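Local structure of methyltransferase (Thermus thermophilus, 3TMA) at residues Ala51-Val56 against Arg117-His122; Ala93-Ala98 against Leu137-Gly142; Gly69-His74 against Ala222-Pro227; Ala336-Gln341 against Tyr345-Val350. The protein catalyses the transfer of a methyl group from S-adenosyl-L-methionine to N2 of guanosine 6 in tRNA(Phe), pairing an N-terminal THUMP domain with a Rossmann-fold methyltransferase domain. All blocks are in the same frame, centred on the assembly; numbering follows the deposited sequence. Where two conformers were deposited one is given.

Contact 1 of 4, residues Ala51-Val56 against Arg117-His122; sequences ARKGRV and RREGEH
Lys53 and Glu119, the residues of Ala51-Val56 and Arg117-His122 whose backbones come nearest, still hold their CA atoms 11.0 Å apart, so the two segments meet only through long side chains reaching toward each other from opposite directions. The meeting point is the carboxylate of Glu119. Arg55 grips it end-on with both terminal nitrogens: NH1 donates to OE2 of Glu119 at 2.8 Å, and NH2 donates to OE1 of Glu119 at 2.9 Å. Each carboxylate oxygen is approached on its syn side, yet the fit is not coplanar, because the guanidinium and carboxylate planes are turned 38° apart. The first bond is the straighter of the two, at 165°, and its acceptor lies at the edge of the guanidinium. Beyond CG the Glu119 chain runs out fully extended (chi2 180°), and this places the carboxylate far enough from its own strand to be gripped. Lys53 completes the salt-bridge network from a second direction, its NZ standing 3.5 Å from OE1 of Glu119; that oxygen therefore has two cationic partners. The CB of Lys53 lies over the centre of one face of the Arg55 guanidinium, a contact within Ala51-Val56. The NE of Arg55 is paired with OD2 of Asp50, while Arg159 comes close as a like charge, which the two carboxylates probably help to offset. Around this surface bridge, strand 55-59 continues under helix 31-41, where Val56 packs, and strand 112-119, outermost in the seven-stranded sheet, pairs with strand 152-159.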
loop_
_atom_site.group_PDB
_atom_site.type_symbol
_atom_site.label_atom_id
_atom_site.label_comp_id
_atom_site.label_asym_id
_atom_site.label_seq_id
_atom_site.Cartn_x
_atom_site.Cartn_y
_atom_site.Cartn_z
ATOM N N ALA A 51 -3.572 14.912 -2.179
ATOM C CA ALA A 51 -2.726 14.965 -0.960
ATOM C C ALA A 51 -3.519 14.437 0.220
ATOM O O ALA A 51 -4.686 14.819 0.396
ATOM C CB ALA A 51 -2.290 16.449 -0.660
ATOM N N ARG A 52 -2.933 13.487 0.947
ATOM C CA ARG A 52 -3.527 12.974 2.186
ATOM C C ARG A 52 -4.739 12.068 1.968
ATOM O O ARG A 52 -5.399 11.655 2.948
ATOM C CB ARG A 52 -3.891 14.145 3.129
ATOM C CG ARG A 52 -2.628 14.875 3.670
ATOM C CD ARG A 52 -2.977 16.079 4.601
ATOM N NE ARG A 52 -3.773 17.070 3.890
ATOM C CZ ARG A 52 -3.256 18.031 3.129
ATOM N NH1 ARG A 52 -1.937 18.139 2.999
ATOM N NH2 ARG A 52 -4.057 18.871 2.487
ATOM N N LYS A 53 -5.051 11.772 0.703
ATOM C CA LYS A 53 -6.191 10.907 0.356
ATOM C C LYS A 53 -5.759 9.528 -0.177
ATOM O O LYS A 53 -6.575 8.635 -0.334
ATOM C CB LYS A 53 -7.078 11.604 -0.698
ATOM C CG LYS A 53 -7.826 12.880 -0.175
ATOM C CD LYS A 53 -8.768 12.520 0.966
ATOM C CE LYS A 53 -9.412 13.762 1.585
ATOM N NZ LYS A 53 -10.875 13.816 1.297
ATOM N N GLY A 54 -4.474 9.324 -0.406
ATOM C CA GLY A 54 -4.054 8.034 -0.930
ATOM C C GLY A 54 -4.462 7.775 -2.386
ATOM O O GLY A 54 -4.796 6.628 -2.720
ATOM N N ARG A 55 -4.532 8.810 -3.233
ATOM C CA ARG A 55 -4.988 8.550 -4.629
ATOM C C ARG A 55 -4.042 9.247 -5.584
ATOM O O ARG A 55 -3.693 10.397 -5.348
ATOM C CB ARG A 55 -6.397 9.123 -4.911
ATOM C CG ARG A 55 -7.519 8.447 -4.143
ATOM C CD ARG A 55 -8.889 9.004 -4.524
ATOM N NE ARG A 55 -9.084 10.429 -4.204
ATOM C CZ ARG A 55 -9.947 10.866 -3.289
ATOM N NH1 ARG A 55 -10.626 9.985 -2.575
ATOM N NH2 ARG A 55 -10.120 12.166 -3.071
ATOM N N VAL A 56 -3.677 8.571 -6.671
ATOM C CA VAL A 56 -3.018 9.228 -7.815
ATOM C C VAL A 56 -3.770 8.884 -9.094
ATOM O O VAL A 56 -4.154 7.706 -9.289
ATOM C CB VAL A 56 -1.575 8.725 -7.941
ATOM C CG1 VAL A 56 -0.882 9.389 -9.194
ATOM C CG2 VAL A 56 -0.797 9.128 -6.605
ATOM N N ARG A 117 -19.136 6.639 -4.065
ATOM C CA ARG A 117 -18.530 7.304 -2.907
ATOM C C ARG A 117 -18.688 8.796 -3.139
ATOM O O ARG A 117 -18.725 9.250 -4.289
ATOM C CB ARG A 117 -17.030 6.980 -2.834
ATOM C CG ARG A 117 -16.698 5.541 -2.497
ATOM C CD ARG A 117 -15.180 5.349 -2.446
ATOM N NE ARG A 117 -14.806 3.946 -2.244
ATOM N N ARG A 118 -18.780 9.556 -2.056
ATOM C CA ARG A 118 -18.964 11.006 -2.134
ATOM C C ARG A 118 -17.971 11.690 -1.220
ATOM O O ARG A 118 -17.705 11.212 -0.123
ATOM C CB ARG A 118 -20.357 11.409 -1.649
ATOM C CG ARG A 118 -21.491 11.013 -2.553
ATOM C CD ARG A 118 -22.796 11.520 -1.936
ATOM N NE ARG A 118 -22.894 11.134 -0.532
ATOM C CZ ARG A 118 -23.075 11.984 0.470
ATOM N NH1 ARG A 118 -23.134 11.539 1.712
ATOM N NH2 ARG A 118 -23.208 13.275 0.228
ATOM N N GLU A 119 -17.471 12.829 -1.670
ATOM C CA GLU A 119 -16.743 13.776 -0.846
ATOM C C GLU A 119 -17.357 15.163 -1.069
ATOM O O GLU A 119 -17.665 15.533 -2.196
ATOM C CB GLU A 119 -15.251 13.747 -1.214
ATOM C CG GLU A 119 -14.619 12.385 -0.890
ATOM C CD GLU A 119 -13.130 12.272 -1.231
ATOM O OE1 GLU A 119 -12.539 13.243 -1.780
ATOM O OE2 GLU A 119 -12.565 11.183 -0.943
ATOM N N GLY A 120 -17.620 15.887 0.017
ATOM C CA GLY A 120 -18.309 17.180 -0.056
ATOM C C GLY A 120 -19.788 17.047 0.258
ATOM O O GLY A 120 -20.273 15.951 0.499
ATOM N N GLU A 121 -20.512 18.160 0.244
ATOM C CA GLU A 121 -21.936 18.153 0.540
ATOM C C GLU A 121 -22.723 18.028 -0.764
ATOM O O GLU A 121 -22.438 18.754 -1.727
ATOM C CB GLU A 121 -22.348 19.467 1.219
ATOM C CG GLU A 121 -21.874 19.662 2.657
ATOM C CD GLU A 121 -22.810 20.599 3.429
ATOM O OE1 GLU A 121 -23.015 21.744 2.978
ATOM O OE2 GLU A 121 -23.389 20.173 4.451
ATOM N N HIS A 122 -23.735 17.155 -0.769
ATOM C CA HIS A 122 -24.599 16.940 -1.939
ATOM C C HIS A 122 -26.013 16.665 -1.445
ATOM O O HIS A 122 -26.173 16.127 -0.359
ATOM C CB HIS A 122 -24.101 15.747 -2.754
ATOM C CG HIS A 122 -22.708 15.922 -3.265
ATOM N ND1 HIS A 122 -21.627 15.258 -2.723
ATOM C CD2 HIS A 122 -22.211 16.736 -4.226
ATOM C CE1 HIS A 122 -20.524 15.644 -3.342
ATOM N NE2 HIS A 122 -20.850 16.549 -4.252
#

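Contact 2 of 4, residues Ala93-Ala98 against Leu137-Gly142; sequences ALERAA and LHRAYG. With PO4 (phosphate ion), chain B.
Glu95 and Arg139 converge on a phosphate ion, probably taken up from the crystallisation liquor, that lies beside the gap between them. The direct salt bridge is long: OE2 of Glu95 lies 4.0 Å from NH1 of Arg139. The anion touches both. NH2 of Arg139 donates to phosphate O3 at 2.9 Å and nearly straight (164°), whereas NH1 adds only a weak bond to the same oxygen. From the other helix, OE1 of Glu95 comes within 2.7 Å of phosphate O4, so close for two oxygens that a proton is probably held by one of the acid groups. Glu95 leaves its helix with CG opposite the backbone N (chi1 -177°) and then stays extended, while Arg139 bends at chi2 and chi3 to swing its guanidinium across. One shell further out, Arg132 adds a weak, long ion pair to Glu95. Deeper in, a methyl, CD2 of Leu137, stands 4.4 Å from the carbonyl O of Ala98, which accepts a hydrogen bond from Trp103. Helices 90-99 and 126-141 of the THUMP domain thus lie side by side, Ala98 resting on strand 162-168 and Leu137 on strand 152-159.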
loop_
_atom_site.group_PDB
_atom_site.type_symbol
_atom_site.label_atom_id
_atom_site.label_comp_id
_atom_site.label_asym_id
_atom_site.label_seq_id
_atom_site.Cartn_x
_atom_site.Cartn_y
_atom_site.Cartn_z
ATOM N N ALA A 93 -28.105 13.497 -14.452
ATOM C CA ALA A 93 -26.881 13.720 -15.211
ATOM C C ALA A 93 -25.928 12.533 -15.080
ATOM O O ALA A 93 -25.333 12.114 -16.070
ATOM C CB ALA A 93 -26.216 15.005 -14.791
ATOM N N LEU A 94 -25.827 11.943 -13.878
ATOM C CA LEU A 94 -24.989 10.753 -13.684
ATOM C C LEU A 94 -25.498 9.572 -14.496
ATOM O O LEU A 94 -24.702 8.797 -15.043
ATOM C CB LEU A 94 -24.870 10.346 -12.202
ATOM C CG LEU A 94 -24.107 11.321 -11.288
ATOM C CD1 LEU A 94 -24.405 11.051 -9.822
ATOM C CD2 LEU A 94 -22.592 11.281 -11.530
ATOM N N GLU A 95 -26.819 9.371 -14.479
ATOM C CA GLU A 95 -27.429 8.258 -15.215
ATOM C C GLU A 95 -27.151 8.415 -16.715
ATOM O O GLU A 95 -26.699 7.463 -17.360
ATOM C CB GLU A 95 -28.937 8.246 -14.958
ATOM C CG GLU A 95 -29.679 7.098 -15.592
ATOM C CD GLU A 95 -31.177 7.416 -15.776
ATOM O OE1 GLU A 95 -31.715 8.224 -14.970
ATOM O OE2 GLU A 95 -31.788 6.909 -16.765
ATOM N N ARG A 96 -27.350 9.627 -17.243
ATOM C CA ARG A 96 -27.018 9.914 -18.648
ATOM C C ARG A 96 -25.536 9.742 -18.993
ATOM O O ARG A 96 -25.224 9.205 -20.055
ATOM C CB ARG A 96 -27.494 11.313 -19.082
ATOM C CG ARG A 96 -29.034 11.440 -19.135
ATOM C CD ARG A 96 -29.507 12.883 -19.425
ATOM N NE ARG A 96 -30.487 13.289 -18.415
ATOM C CZ ARG A 96 -30.329 14.312 -17.583
ATOM N NH1 ARG A 96 -29.278 15.129 -17.694
ATOM N NH2 ARG A 96 -31.257 14.552 -16.679
ATOM N N ALA A 97 -24.640 10.217 -18.121
ATOM C CA ALA A 97 -23.211 9.981 -18.291
ATOM C C ALA A 97 -22.880 8.486 -18.331
ATOM O O ALA A 97 -22.078 8.064 -19.165
ATOM C CB ALA A 97 -22.426 10.627 -17.168
ATOM N N ALA A 98 -23.412 7.704 -17.385
ATOM C CA ALA A 98 -23.144 6.246 -17.382
ATOM C C ALA A 98 -23.610 5.571 -18.678
ATOM O O ALA A 98 -22.897 4.704 -19.234
ATOM C CB ALA A 98 -23.829 5.564 -16.185
ATOM N N LEU A 137 -28.033 0.648 -15.847
ATOM C CA LEU A 137 -27.177 -0.362 -16.469
ATOM C C LEU A 137 -27.839 -1.716 -16.581
ATOM O O LEU A 137 -27.649 -2.413 -17.586
ATOM C CB LEU A 137 -25.785 -0.461 -15.798
ATOM C CG LEU A 137 -24.946 0.809 -15.933
ATOM C CD1 LEU A 137 -23.655 0.787 -15.016
ATOM C CD2 LEU A 137 -24.613 1.096 -17.374
ATOM N N HIS A 138 -28.557 -2.136 -15.542
ATOM C CA HIS A 138 -29.222 -3.432 -15.564
ATOM C C HIS A 138 -30.227 -3.441 -16.713
ATOM O O HIS A 138 -30.400 -4.448 -17.437
ATOM C CB HIS A 138 -29.939 -3.697 -14.221
ATOM C CG HIS A 138 -30.885 -4.857 -14.252
ATOM N ND1 HIS A 138 -30.460 -6.159 -14.417
ATOM C CD2 HIS A 138 -32.236 -4.911 -14.172
ATOM C CE1 HIS A 138 -31.513 -6.964 -14.447
ATOM N NE2 HIS A 138 -32.601 -6.231 -14.307
ATOM N N ARG A 139 -30.911 -2.320 -16.893
ATOM C CA ARG A 139 -31.907 -2.231 -17.965
ATOM C C ARG A 139 -31.286 -2.240 -19.371
ATOM O O ARG A 139 -31.852 -2.809 -20.313
ATOM C CB ARG A 139 -32.798 -1.017 -17.725
ATOM C CG ARG A 139 -33.626 -0.607 -18.962
ATOM C CD ARG A 139 -33.579 0.920 -19.121
ATOM N NE ARG A 139 -34.510 1.532 -18.187
ATOM C CZ ARG A 139 -34.265 2.641 -17.498
ATOM N NH1 ARG A 139 -33.109 3.275 -17.644
ATOM N NH2 ARG A 139 -35.178 3.120 -16.665
ATOM N N ALA A 140 -30.112 -1.601 -19.528
ATOM C CA ALA A 140 -29.430 -1.548 -20.849
ATOM C C ALA A 140 -28.687 -2.858 -21.169
ATOM O O ALA A 140 -28.574 -3.232 -22.343
ATOM C CB ALA A 140 -28.430 -0.359 -20.928
ATOM N N TYR A 141 -28.163 -3.525 -20.128
ATOM C CA TYR A 141 -27.237 -4.666 -20.272
ATOM C C TYR A 141 -27.856 -6.031 -19.887
ATOM O O TYR A 141 -27.417 -7.084 -20.348
ATOM C CB TYR A 141 -25.917 -4.410 -19.506
ATOM C CG TYR A 141 -25.034 -3.390 -20.214
ATOM C CD1 TYR A 141 -23.952 -3.798 -20.995
ATOM C CD2 TYR A 141 -25.311 -2.020 -20.141
ATOM C CE1 TYR A 141 -23.185 -2.863 -21.718
ATOM C CE2 TYR A 141 -24.603 -1.092 -20.905
ATOM C CZ TYR A 141 -23.546 -1.538 -21.705
ATOM O OH TYR A 141 -22.781 -0.640 -22.383
ATOM N N GLY A 142 -28.907 -6.026 -19.088
ATOM C CA GLY A 142 -29.539 -7.279 -18.696
ATOM C C GLY A 142 -28.816 -8.104 -17.625
ATOM O O GLY A 142 -29.386 -9.054 -17.081
HETATM P P PO4 B . -35.113 6.469 -14.884
HETATM O O1 PO4 B . -36.015 6.656 -16.089
HETATM O O2 PO4 B . -35.966 6.181 -13.665
HETATM O O3 PO4 B . -34.161 5.306 -15.070
HETATM O O4 PO4 B . -34.321 7.740 -14.662
#

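Contact 3 of 4, residues Gly69-His74 against Ala222-Pro227; sequences GLRLAH and ASTLGP
Arg71 reaches Ser223 and Thr224 across the boundary between the N-terminal, THUMP-containing half of the protein and the Rossmann-fold methyltransferase domain, a loop on one side and the end of helix 216-225 on the other. The backbones keep well apart, Arg71 CA lying 9.1 Å from Thr224 CA, so a single arginine spans the gap. Its chain leaves with CG beside the backbone N (chi1 -61°) and bends at chi2 and chi3 before the guanidinium arrives at the helix. Among the polar interactions, the guanidinium offers its edge to the hydroxyl of Ser223. NH2 is modelled 2.3 Å from OG of Ser223, too short to be taken literally, and since Ser223 was built in two conformers the details of this bond are doubtful; NH1 contributes at most a weak second bond to the same oxygen. A charged partner of Arg71 is Glu220, one turn earlier in helix 216-225, whose OE1 forms a salt bridge with NH1 of Arg71. The loop is held by its own backbone bonds: Glu37 of helix 31-41 accepts from the backbone N of Arg71 through one carboxylate oxygen and from that of Leu72 through the other, and Arg177 donates to the carbonyl O of Arg71. The van der Waals part of the contact is modest and falls to Thr224, which slides past the arginine in the opposite sense. Its hydroxyl is bonded to the backbone O of Glu220 and to Gln193; OG1 of Thr224 also sits over the centre of one guanidinium face, 4.0 Å from CZ of Arg71.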
loop_
_atom_site.group_PDB
_atom_site.type_symbol
_atom_site.label_atom_id
_atom_site.label_comp_id
_atom_site.label_asym_id
_atom_site.label_seq_id
_atom_site.Cartn_x
_atom_site.Cartn_y
_atom_site.Cartn_z
ATOM N N GLY A 69 1.151 -4.743 -11.997
ATOM C CA GLY A 69 2.482 -5.016 -11.453
ATOM C C GLY A 69 2.895 -3.986 -10.402
ATOM O O GLY A 69 4.032 -4.029 -9.864
ATOM N N LEU A 70 2.006 -3.029 -10.138
ATOM C CA LEU A 70 2.310 -1.936 -9.184
ATOM C C LEU A 70 2.459 -2.504 -7.786
ATOM O O LEU A 70 1.645 -3.307 -7.349
ATOM C CB LEU A 70 1.193 -0.884 -9.194
ATOM C CG LEU A 70 1.155 -0.049 -10.467
ATOM C CD1 LEU A 70 -0.162 0.753 -10.588
ATOM C CD2 LEU A 70 2.393 0.847 -10.558
ATOM N N ARG A 71 3.530 -2.128 -7.105
ATOM C CA ARG A 71 3.767 -2.601 -5.755
ATOM C C ARG A 71 3.324 -1.613 -4.669
ATOM O O ARG A 71 3.338 -1.963 -3.486
ATOM C CB ARG A 71 5.247 -2.936 -5.581
ATOM C CG ARG A 71 5.693 -4.033 -6.546
ATOM C CD ARG A 71 5.677 -5.302 -5.794
ATOM N NE ARG A 71 6.797 -6.115 -6.198
ATOM C CZ ARG A 71 7.173 -7.233 -5.601
ATOM N NH1 ARG A 71 6.586 -7.632 -4.480
ATOM N NH2 ARG A 71 8.185 -7.922 -6.114
ATOM N N LEU A 72 2.943 -0.394 -5.038
ATOM C CA LEU A 72 2.449 0.516 -4.007
ATOM C C LEU A 72 0.933 0.720 -4.082
ATOM O O LEU A 72 0.407 1.593 -3.407
ATOM C CB LEU A 72 3.157 1.863 -4.115
ATOM C CG LEU A 72 4.644 1.746 -3.718
ATOM C CD1 LEU A 72 5.480 2.841 -4.380
ATOM C CD2 LEU A 72 4.752 1.780 -2.187
ATOM N N ALA A 73 0.234 -0.067 -4.898
ATOM C CA ALA A 73 -1.200 0.175 -5.069
ATOM C C ALA A 73 -2.048 -0.852 -4.347
ATOM O O ALA A 73 -1.695 -2.035 -4.285
ATOM C CB ALA A 73 -1.575 0.222 -6.563
ATOM N N HIS A 74 -3.188 -0.410 -3.842
ATOM C CA HIS A 74 -4.183 -1.344 -3.314
ATOM C C HIS A 74 -5.190 -1.705 -4.404
ATOM O O HIS A 74 -5.215 -2.866 -4.855
ATOM C CB HIS A 74 -4.893 -0.756 -2.101
ATOM C CG HIS A 74 -4.015 -0.630 -0.906
ATOM N ND1 HIS A 74 -3.324 -1.701 -0.373
ATOM C CD2 HIS A 74 -3.735 0.433 -0.116
ATOM C CE1 HIS A 74 -2.666 -1.299 0.700
ATOM N NE2 HIS A 74 -2.854 0.005 0.839
ATOM N N ALA A 222 12.991 -9.266 -0.545
ATOM C CA ALA A 222 13.607 -10.314 -1.405
ATOM C C ALA A 222 13.003 -10.304 -2.796
ATOM O O ALA A 222 13.730 -10.326 -3.798
ATOM C CB ALA A 222 13.469 -11.710 -0.781
ATOM N N SER A 223 11.679 -10.165 -2.861
ATOM C CA SER A 223 10.965 -10.197 -4.131
ATOM C C SER A 223 11.350 -8.985 -4.985
ATOM O O SER A 223 11.452 -9.085 -6.197
ATOM C CB SER A 223 9.454 -10.229 -3.871
ATOM O OG SER A 223 8.710 -9.903 -5.035
ATOM N N THR A 224 11.588 -7.842 -4.340
ATOM C CA THR A 224 11.931 -6.595 -5.049
ATOM C C THR A 224 13.416 -6.503 -5.442
ATOM O O THR A 224 13.741 -6.058 -6.538
ATOM C CB THR A 224 11.629 -5.362 -4.154
ATOM O OG1 THR A 224 10.237 -5.381 -3.804
ATOM C CG2 THR A 224 11.970 -4.051 -4.919
ATOM N N LEU A 225 14.306 -6.863 -4.528
ATOM C CA LEU A 225 15.753 -6.657 -4.723
ATOM C C LEU A 225 16.428 -7.824 -5.475
ATOM O O LEU A 225 17.505 -7.649 -6.105
ATOM C CB LEU A 225 16.434 -6.475 -3.353
ATOM C CG LEU A 225 15.943 -5.267 -2.555
ATOM C CD1 LEU A 225 16.581 -5.239 -1.124
ATOM C CD2 LEU A 225 16.314 -3.992 -3.361
ATOM N N GLY A 226 15.806 -9.002 -5.401
ATOM C CA GLY A 226 16.341 -10.229 -6.066
ATOM C C GLY A 226 17.547 -10.804 -5.317
ATOM O O GLY A 226 17.970 -10.242 -4.306
ATOM N N PRO A 227 18.119 -11.932 -5.814
ATOM C CA PRO A 227 19.023 -12.741 -4.992
ATOM C C PRO A 227 20.419 -12.130 -4.742
ATOM O O PRO A 227 21.162 -12.678 -3.935
ATOM C CB PRO A 227 19.172 -14.064 -5.782
ATOM C CG PRO A 227 18.681 -13.783 -7.174
ATOM C CD PRO A 227 17.665 -12.640 -7.030
#

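Contact 4 of 4, residues Ala336-Gln341 against Tyr345-Val350; sequences ARVVEQ and YPRVFV
Val338 and Arg347 lie side by side on one face of an antiparallel hairpin, the arginine flattened against the valine so that CG2 of Val338 sits over the centre of the guanidinium, 3.5 Å from CZ of Arg347. A bend at chi2 (66°) folds the arginine back, and NH1 of Arg347 donates to O of Tyr345 at 2.9 Å, which fixes the plate in place. The other branch, CG1 of Val338, presses on the edge of the Tyr345 ring, 3.6 Å from CD2. One face of that ring takes CB of Glu340 in a CH-pi contact, 4.2 Å from the centroid. Further along, Ala336 is a small bump set against the edge of the Phe349 ring, its CB 3.4 Å from CD1. On the other face CG of Arg337 lies beside CB of Val348, and next to them the CG2 methyls of Val339 and Val348 meet. In the turn, CG of Pro346 tucks up to OE1 of Gln341. Arg337 and Val348 are hydrogen-bonded both ways; beside them Val339 N donates to O of Pro346 at 3.0 Å, but the proline nitrogen can give nothing back to Val339 O, so the ladder ends there. In this C-terminal hairpin of the Rossmann-fold sheet, strand 331-338 is outermost, strand 347-353 lies between it and strand 312-317, and helix 189-198 covers Arg337 and Val348 while helix 320-326 packs on Phe349.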
loop_
_atom_site.group_PDB
_atom_site.type_symbol
_atom_site.label_atom_id
_atom_site.label_comp_id
_atom_site.label_asym_id
_atom_site.label_seq_id
_atom_site.Cartn_x
_atom_site.Cartn_y
_atom_site.Cartn_z
ATOM N N ALA A 336 10.793 12.274 8.082
ATOM C CA ALA A 336 9.707 11.746 8.866
ATOM C C ALA A 336 8.447 12.059 8.067
ATOM O O ALA A 336 8.359 13.131 7.428
ATOM C CB ALA A 336 9.647 12.448 10.258
ATOM N N ARG A 337 7.513 11.113 8.032
ATOM C CA ARG A 337 6.221 11.410 7.437
ATOM C C ARG A 337 5.131 10.648 8.164
ATOM O O ARG A 337 5.394 9.641 8.850
ATOM C CB ARG A 337 6.230 11.005 5.956
ATOM C CG ARG A 337 6.355 9.496 5.737
ATOM C CD ARG A 337 6.113 9.122 4.233
ATOM N NE ARG A 337 7.087 9.778 3.354
ATOM C CZ ARG A 337 6.850 10.083 2.067
ATOM N NH1 ARG A 337 7.766 10.723 1.337
ATOM N NH2 ARG A 337 5.694 9.752 1.505
ATOM N N VAL A 338 3.896 11.077 7.954
ATOM C CA VAL A 338 2.762 10.432 8.558
ATOM C C VAL A 338 2.126 9.501 7.502
ATOM O O VAL A 338 1.995 9.884 6.326
ATOM C CB VAL A 338 1.740 11.469 9.021
ATOM C CG1 VAL A 338 0.528 10.758 9.582
ATOM C CG2 VAL A 338 2.410 12.363 10.104
ATOM N N VAL A 339 1.717 8.297 7.896
ATOM C CA VAL A 339 1.082 7.369 6.901
ATOM C C VAL A 339 -0.127 6.725 7.577
ATOM O O VAL A 339 -0.078 6.470 8.799
ATOM C CB VAL A 339 2.073 6.269 6.451
ATOM C CG1 VAL A 339 1.369 5.214 5.520
ATOM C CG2 VAL A 339 3.243 6.908 5.666
ATOM N N GLU A 340 -1.209 6.498 6.832
ATOM C CA GLU A 340 -2.383 5.867 7.428
ATOM C C GLU A 340 -2.275 4.372 7.293
ATOM O O GLU A 340 -2.125 3.872 6.172
ATOM C CB GLU A 340 -3.713 6.334 6.805
ATOM C CG GLU A 340 -4.968 5.542 7.383
ATOM C CD GLU A 340 -5.266 4.168 6.663
ATOM O OE1 GLU A 340 -4.565 3.801 5.683
ATOM O OE2 GLU A 340 -6.213 3.447 7.063
ATOM N N GLN A 341 -2.439 3.660 8.404
ATOM C CA GLN A 341 -2.408 2.198 8.411
ATOM C C GLN A 341 -3.465 1.627 9.374
ATOM O O GLN A 341 -3.462 1.930 10.579
ATOM C CB GLN A 341 -1.021 1.692 8.820
ATOM C CG GLN A 341 -0.996 0.186 9.146
ATOM C CD GLN A 341 0.297 -0.283 9.807
ATOM O OE1 GLN A 341 0.980 0.458 10.536
ATOM N NE2 GLN A 341 0.640 -1.525 9.556
ATOM N N TYR A 345 -2.550 6.386 12.522
ATOM C CA TYR A 345 -1.537 7.150 11.791
ATOM C C TYR A 345 -0.118 7.025 12.373
ATOM O O TYR A 345 0.375 7.951 13.059
ATOM C CB TYR A 345 -1.944 8.626 11.729
ATOM C CG TYR A 345 -3.066 8.884 10.774
ATOM C CD1 TYR A 345 -4.367 8.641 11.145
ATOM C CD2 TYR A 345 -2.819 9.325 9.472
ATOM C CE1 TYR A 345 -5.438 8.920 10.284
ATOM C CE2 TYR A 345 -3.885 9.603 8.597
ATOM C CZ TYR A 345 -5.180 9.393 9.023
ATOM O OH TYR A 345 -6.244 9.629 8.184
ATOM N N PRO A 346 0.561 5.908 12.070
ATOM C CA PRO A 346 1.965 5.836 12.470
ATOM C C PRO A 346 2.840 6.828 11.689
ATOM O O PRO A 346 2.420 7.332 10.631
ATOM C CB PRO A 346 2.356 4.412 12.118
ATOM C CG PRO A 346 1.438 4.022 11.027
ATOM C CD PRO A 346 0.115 4.675 11.391
ATOM N N ARG A 347 4.023 7.111 12.226
ATOM C CA ARG A 347 5.035 7.864 11.498
ATOM C C ARG A 347 6.020 6.884 10.886
ATOM O O ARG A 347 6.250 5.798 11.452
ATOM C CB ARG A 347 5.772 8.799 12.487
ATOM C CG ARG A 347 5.040 10.142 12.704
ATOM C CD ARG A 347 3.675 9.972 13.398
ATOM N NE ARG A 347 3.135 11.286 13.772
ATOM C CZ ARG A 347 1.895 11.700 13.551
ATOM N NH1 ARG A 347 0.949 10.837 13.192
ATOM N NH2 ARG A 347 1.575 12.969 13.816
ATOM N N VAL A 348 6.585 7.233 9.732
ATOM C CA VAL A 348 7.794 6.534 9.225
ATOM C C VAL A 348 8.975 7.498 9.424
ATOM O O VAL A 348 8.921 8.677 9.011
ATOM C CB VAL A 348 7.725 6.161 7.713
ATOM C CG1 VAL A 348 9.094 5.563 7.243
ATOM C CG2 VAL A 348 6.584 5.116 7.448
ATOM N N PHE A 349 10.015 7.016 10.084
ATOM C CA PHE A 349 11.251 7.808 10.202
ATOM C C PHE A 349 12.334 7.138 9.390
ATOM O O PHE A 349 12.404 5.920 9.394
ATOM C CB PHE A 349 11.677 7.810 11.684
ATOM C CG PHE A 349 10.748 8.621 12.579
ATOM C CD1 PHE A 349 10.543 9.969 12.360
ATOM C CD2 PHE A 349 10.131 8.045 13.672
ATOM C CE1 PHE A 349 9.693 10.756 13.220
ATOM C CE2 PHE A 349 9.315 8.841 14.545
ATOM C CZ PHE A 349 9.097 10.185 14.289
ATOM N N VAL A 350 13.136 7.917 8.679
ATOM C CA VAL A 350 14.350 7.413 8.076
ATOM C C VAL A 350 15.532 7.988 8.845
ATOM O O VAL A 350 15.667 9.211 8.960
ATOM C CB VAL A 350 14.467 7.802 6.561
ATOM C CG1 VAL A 350 15.748 7.188 5.946
ATOM C CG2 VAL A 350 13.230 7.225 5.829
#

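Overall arrangement
The four contacts fall in different parts of a two-domain enzyme. Contacts 1 and 2 belong to the N-terminal half, with centres 24 Å apart and linked through strand 112-119 and the helix 126-141 that follows it. Contact 4 lies in the methyltransferase domain, and contact 3 joins the two halves; the centres of contacts 3 and 4 are 20 Å apart. Both approach the S-adenosyl-L-methionine site inferred by similarity: the side chain of Arg71 is about 9 Å from that of Thr216, and the side chain of Gln341 about 5 Å from that of Asn279. Contact 2 is remote from this region, its centre 42 Å from that of contact 4, across the centre of the chain.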